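Local coordinates for acetyl-CoA acetyltransferase A (Ascaris suum, PDB 6BJA), which probably catalyses acetyl transfer between acetyl-CoA molecules as a tetrameric thiolase of lipid metabolism, and binds coenzyme A, at residues E186-A191 and D222-R227. Residues are numbered along the deposited sequence; the frame is centred on the assembly and turned at random.
Sequences ESYRKA and DEEYKR. With COA (coenzyme A), chain C.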
loop_
_atom_site.group_PDB
_atom_site.type_symbol
_atom_site.label_atom_id
_atom_site.label_comp_id
_atom_site.label_asym_id
_atom_site.label_seq_id
_atom_site.Cartn_x
_atom_site.Cartn_y
_atom_site.Cartn_z
ATOM N N GLU A 186 6.282 -36.455 18.132
ATOM C CA GLU A 186 7.086 -37.549 17.585
ATOM C C GLU A 186 7.757 -37.181 16.242
ATOM O O GLU A 186 8.869 -37.645 15.954
ATOM C CB GLU A 186 6.225 -38.789 17.424
ATOM C CG GLU A 186 6.896 -40.023 16.833
ATOM C CD GLU A 186 7.982 -40.650 17.710
ATOM O OE1 GLU A 186 8.248 -40.148 18.808
ATOM O OE2 GLU A 186 8.576 -41.637 17.250
ATOM N N SER A 187 7.093 -36.358 15.431
ATOM C CA SER A 187 7.727 -35.878 14.202
ATOM C C SER A 187 8.982 -35.076 14.567
ATOM O O SER A 187 10.043 -35.243 13.948
ATOM C CB SER A 187 6.741 -35.050 13.382
ATOM O OG SER A 187 7.306 -34.721 12.128
ATOM N N TYR A 188 8.869 -34.233 15.592
ATOM C CA TYR A 188 10.000 -33.452 16.070
ATOM C C TYR A 188 11.069 -34.385 16.616
ATOM O O TYR A 188 12.263 -34.157 16.394
ATOM C CB TYR A 188 9.575 -32.449 17.148
ATOM C CG TYR A 188 8.947 -31.170 16.647
ATOM C CD1 TYR A 188 9.726 -30.082 16.263
ATOM C CD2 TYR A 188 7.571 -31.045 16.577
ATOM C CE1 TYR A 188 9.152 -28.905 15.831
ATOM C CE2 TYR A 188 6.981 -29.895 16.131
ATOM C CZ TYR A 188 7.761 -28.817 15.753
ATOM O OH TYR A 188 7.123 -27.674 15.325
ATOM N N ARG A 189 10.673 -35.432 17.346
ATOM C CA ARG A 189 11.676 -36.346 17.898
ATOM C C ARG A 189 12.480 -37.030 16.808
ATOM O O ARG A 189 13.717 -37.136 16.903
ATOM C CB ARG A 189 11.020 -37.405 18.771
ATOM C CG ARG A 189 12.039 -38.235 19.538
ATOM C CD ARG A 189 11.402 -39.479 20.125
ATOM N NE ARG A 189 10.999 -40.437 19.107
ATOM C CZ ARG A 189 11.830 -41.151 18.362
ATOM N NH1 ARG A 189 13.152 -41.047 18.521
ATOM N NH2 ARG A 189 11.354 -41.995 17.476
ATOM N N LYS A 190 11.788 -37.486 15.771
ATOM C CA LYS A 190 12.429 -38.190 14.677
ATOM C C LYS A 190 13.343 -37.247 13.911
ATOM O O LYS A 190 14.424 -37.658 13.487
ATOM C CB LYS A 190 11.393 -38.830 13.747
ATOM C CG LYS A 190 10.682 -40.010 14.413
ATOM C CD LYS A 190 9.797 -40.772 13.428
ATOM C CE LYS A 190 8.679 -39.902 12.917
ATOM N NZ LYS A 190 7.726 -40.641 12.034
ATOM N N ALA A 191 12.926 -35.987 13.760
ATOM C CA ALA A 191 13.751 -35.008 13.038
ATOM C C ALA A 191 15.000 -34.713 13.826
ATOM O O ALA A 191 16.100 -34.638 13.263
ATOM C CB ALA A 191 12.993 -33.734 12.799
ATOM N N ASP A 222 18.206 -27.872 9.003
ATOM C CA ASP A 222 16.827 -27.447 9.113
ATOM C C ASP A 222 16.621 -26.652 10.399
ATOM O O ASP A 222 17.210 -26.975 11.436
ATOM C CB ASP A 222 15.883 -28.655 9.102
ATOM C CG ASP A 222 15.964 -29.463 7.816
ATOM O OD1 ASP A 222 16.071 -28.871 6.708
ATOM O OD2 ASP A 222 15.908 -30.701 7.903
ATOM N N GLU A 223 15.784 -25.624 10.344
ATOM C CA GLU A 223 15.561 -24.753 11.495
ATOM C C GLU A 223 14.354 -25.098 12.350
ATOM O O GLU A 223 14.387 -24.914 13.553
ATOM C CB GLU A 223 15.424 -23.293 11.029
ATOM C CG GLU A 223 16.668 -22.747 10.393
ATOM C CD GLU A 223 16.670 -21.228 10.215
ATOM O OE1 GLU A 223 15.585 -20.633 10.022
ATOM O OE2 GLU A 223 17.773 -20.623 10.279
ATOM N N GLU A 224 13.261 -25.551 11.739
ATOM C CA GLU A 224 12.004 -25.627 12.478
ATOM C C GLU A 224 12.041 -26.619 13.620
ATOM O O GLU A 224 11.412 -26.383 14.651
ATOM C CB GLU A 224 10.847 -25.981 11.542
ATOM C CG GLU A 224 9.525 -26.348 12.272
ATOM C CD GLU A 224 8.958 -25.255 13.195
ATOM O OE1 GLU A 224 9.183 -24.041 12.922
ATOM O OE2 GLU A 224 8.236 -25.620 14.181
ATOM N N TYR A 225 12.745 -27.734 13.458
ATOM C CA TYR A 225 12.619 -28.816 14.440
ATOM C C TYR A 225 13.183 -28.399 15.792
ATOM O O TYR A 225 12.836 -29.000 16.821
ATOM C CB TYR A 225 13.298 -30.090 13.936
ATOM C CG TYR A 225 14.806 -30.125 14.093
ATOM C CD1 TYR A 225 15.636 -29.626 13.105
ATOM C CD2 TYR A 225 15.391 -30.676 15.223
ATOM C CE1 TYR A 225 17.008 -29.648 13.238
ATOM C CE2 TYR A 225 16.763 -30.701 15.365
ATOM C CZ TYR A 225 17.563 -30.197 14.377
ATOM O OH TYR A 225 18.947 -30.223 14.512
ATOM N N LYS A 226 14.036 -27.375 15.794
ATOM C CA LYS A 226 14.633 -26.881 17.044
ATOM C C LYS A 226 13.701 -25.977 17.852
ATOM O O LYS A 226 14.009 -25.633 19.002
ATOM C CB LYS A 226 15.931 -26.128 16.740
ATOM C CG LYS A 226 16.938 -26.969 15.986
ATOM C CD LYS A 226 18.183 -26.171 15.627
ATOM C CE LYS A 226 18.755 -26.593 14.278
ATOM N NZ LYS A 226 20.075 -25.968 14.001
ATOM N N ARG A 227 12.555 -25.625 17.276
ATOM C CA ARG A 227 11.687 -24.599 17.852
ATOM C C ARG A 227 10.586 -25.156 18.738
ATOM O O ARG A 227 9.828 -24.388 19.324
ATOM C CB ARG A 227 11.059 -23.757 16.744
ATOM C CG ARG A 227 12.114 -23.126 15.904
ATOM C CD ARG A 227 11.649 -21.943 15.085
ATOM N NE ARG A 227 12.850 -21.420 14.433
ATOM C CZ ARG A 227 12.993 -20.206 13.919
ATOM N NH1 ARG A 227 11.990 -19.327 13.936
ATOM N NH2 ARG A 227 14.155 -19.888 13.372
HETATM N N1A COA C . 5.686 -26.044 20.113
HETATM C C2A COA C . 5.188 -25.277 21.100
HETATM N N3A COA C . 4.549 -24.117 20.890
HETATM C C4A COA C . 4.360 -23.642 19.642
HETATM C C5A COA C . 4.862 -24.420 18.505
HETATM C C6A COA C . 5.557 -25.689 18.814
HETATM N N6A COA C . 6.050 -26.478 17.838
HETATM N N7A COA C . 4.540 -23.718 17.398
HETATM C C8A COA C . 3.889 -22.594 17.798
HETATM N N9A COA C . 3.779 -22.557 19.148
HETATM C C1B COA C . 3.158 -21.506 19.999
HETATM C C2B COA C . 4.006 -20.247 19.939
HETATM O O2B COA C . 4.879 -20.140 21.067
HETATM C C3B COA C . 3.025 -19.094 19.923
HETATM O O3B COA C . 3.153 -18.376 21.157
HETATM P P3B COA C . 2.039 -18.193 22.299
HETATM O O7A COA C . 1.456 -19.549 22.622
HETATM O O8A COA C . 2.717 -17.629 23.527
HETATM O O9A COA C . 0.958 -17.261 21.814
HETATM C C4B COA C . 1.674 -19.727 19.583
HETATM O O4B COA C . 1.837 -21.149 19.576
HETATM C C5B COA C . 1.251 -19.316 18.186
HETATM O O5B COA C . 2.218 -19.882 17.305
HETATM P P1A COA C . 3.089 -19.020 16.256
HETATM O O1A COA C . 3.751 -17.823 16.897
HETATM O O2A COA C . 4.133 -19.894 15.596
HETATM O O3A COA C . 2.077 -18.469 15.156
HETATM P P2A COA C . 2.502 -17.201 14.268
HETATM O O4A COA C . 2.588 -15.963 15.134
HETATM O O5A COA C . 3.806 -17.453 13.540
HETATM O O6A COA C . 1.304 -17.076 13.216
HETATM C CBP COA C . 1.062 -17.992 11.052
HETATM C CCP COA C . 0.902 -18.258 12.534
HETATM C CDP COA C . 0.176 -16.816 10.709
HETATM C CEP COA C . 2.490 -17.562 10.701
HETATM C CAP COA C . 0.530 -19.193 10.251
HETATM O OAP COA C . 0.457 -18.805 8.871
HETATM C C9P COA C . 1.357 -20.453 10.404
HETATM O O9P COA C . 2.487 -20.427 10.869
HETATM N N8P COA C . 0.847 -21.626 10.020
HETATM C C7P COA C . -0.477 -21.825 9.469
HETATM C C6P COA C . -0.826 -23.306 9.501
HETATM C C5P COA C . -0.884 -23.807 8.083
HETATM O O5P COA C . -1.953 -23.878 7.482
HETATM N N4P COA C . 0.284 -24.117 7.537
HETATM C C3P COA C . 0.360 -24.515 6.143
HETATM C C2P COA C . 0.385 -26.008 5.915
HETATM S S1P COA C . -0.744 -26.440 4.577
#
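The adenine end of the coenzyme A pocket is where Tyr188, on helix 177-197, meets Glu224, in the 3-10 turn that follows strand 218-219. Tyr188 OH donates to Glu224 OE2 over 2.6 Å, a short bond that uses the carboxylate's anti lone pair, with ring and carboxylate planes 60° apart. The same hydroxyl oxygen, Tyr188 OH, lies 3.0 Å from N6A, the exocyclic amine of the adenine, which approaches the ring obliquely. Glu224 is thus a second-shell residue that probably fixes the rotation of the hydroxyl beside the base; a bend at chi2 (59°) turns its carboxylate toward the tyrosine hydroxyl. Lys232 NZ and Ser254 O hydrogen-bond to the cofactor. Both segments fall in the long insertion between strands 116-124 and 257-267, consistent with the loop domain that thiolases use to bind CoA.

Nearer the backbone, one edge of the tyrosine ring lies along the carbonyls of the turn. Tyr188 CD1 sits 3.3 Å from Tyr225 O, and its neighbour CE1 of Tyr188 is 3.6 Å from Glu224 O; both oxygens lie at the ring edge, near its plane. One helical turn on, the methyl of Ala191 closes the interface, its CB 3.8 Å from Tyr225 CB. Tyr225 has CG between its backbone N and carbonyl carbon (chi1 80°). Lys226 CG covers the centre of one face of the Tyr225 ring, 3.6 Å above its plane, with Ala191 O more distantly over the other. That ring stacks with Trp195, further along helix 177-197, while Ala352 of helix 350-353 touches Tyr188 and Leu353 touches Ala191.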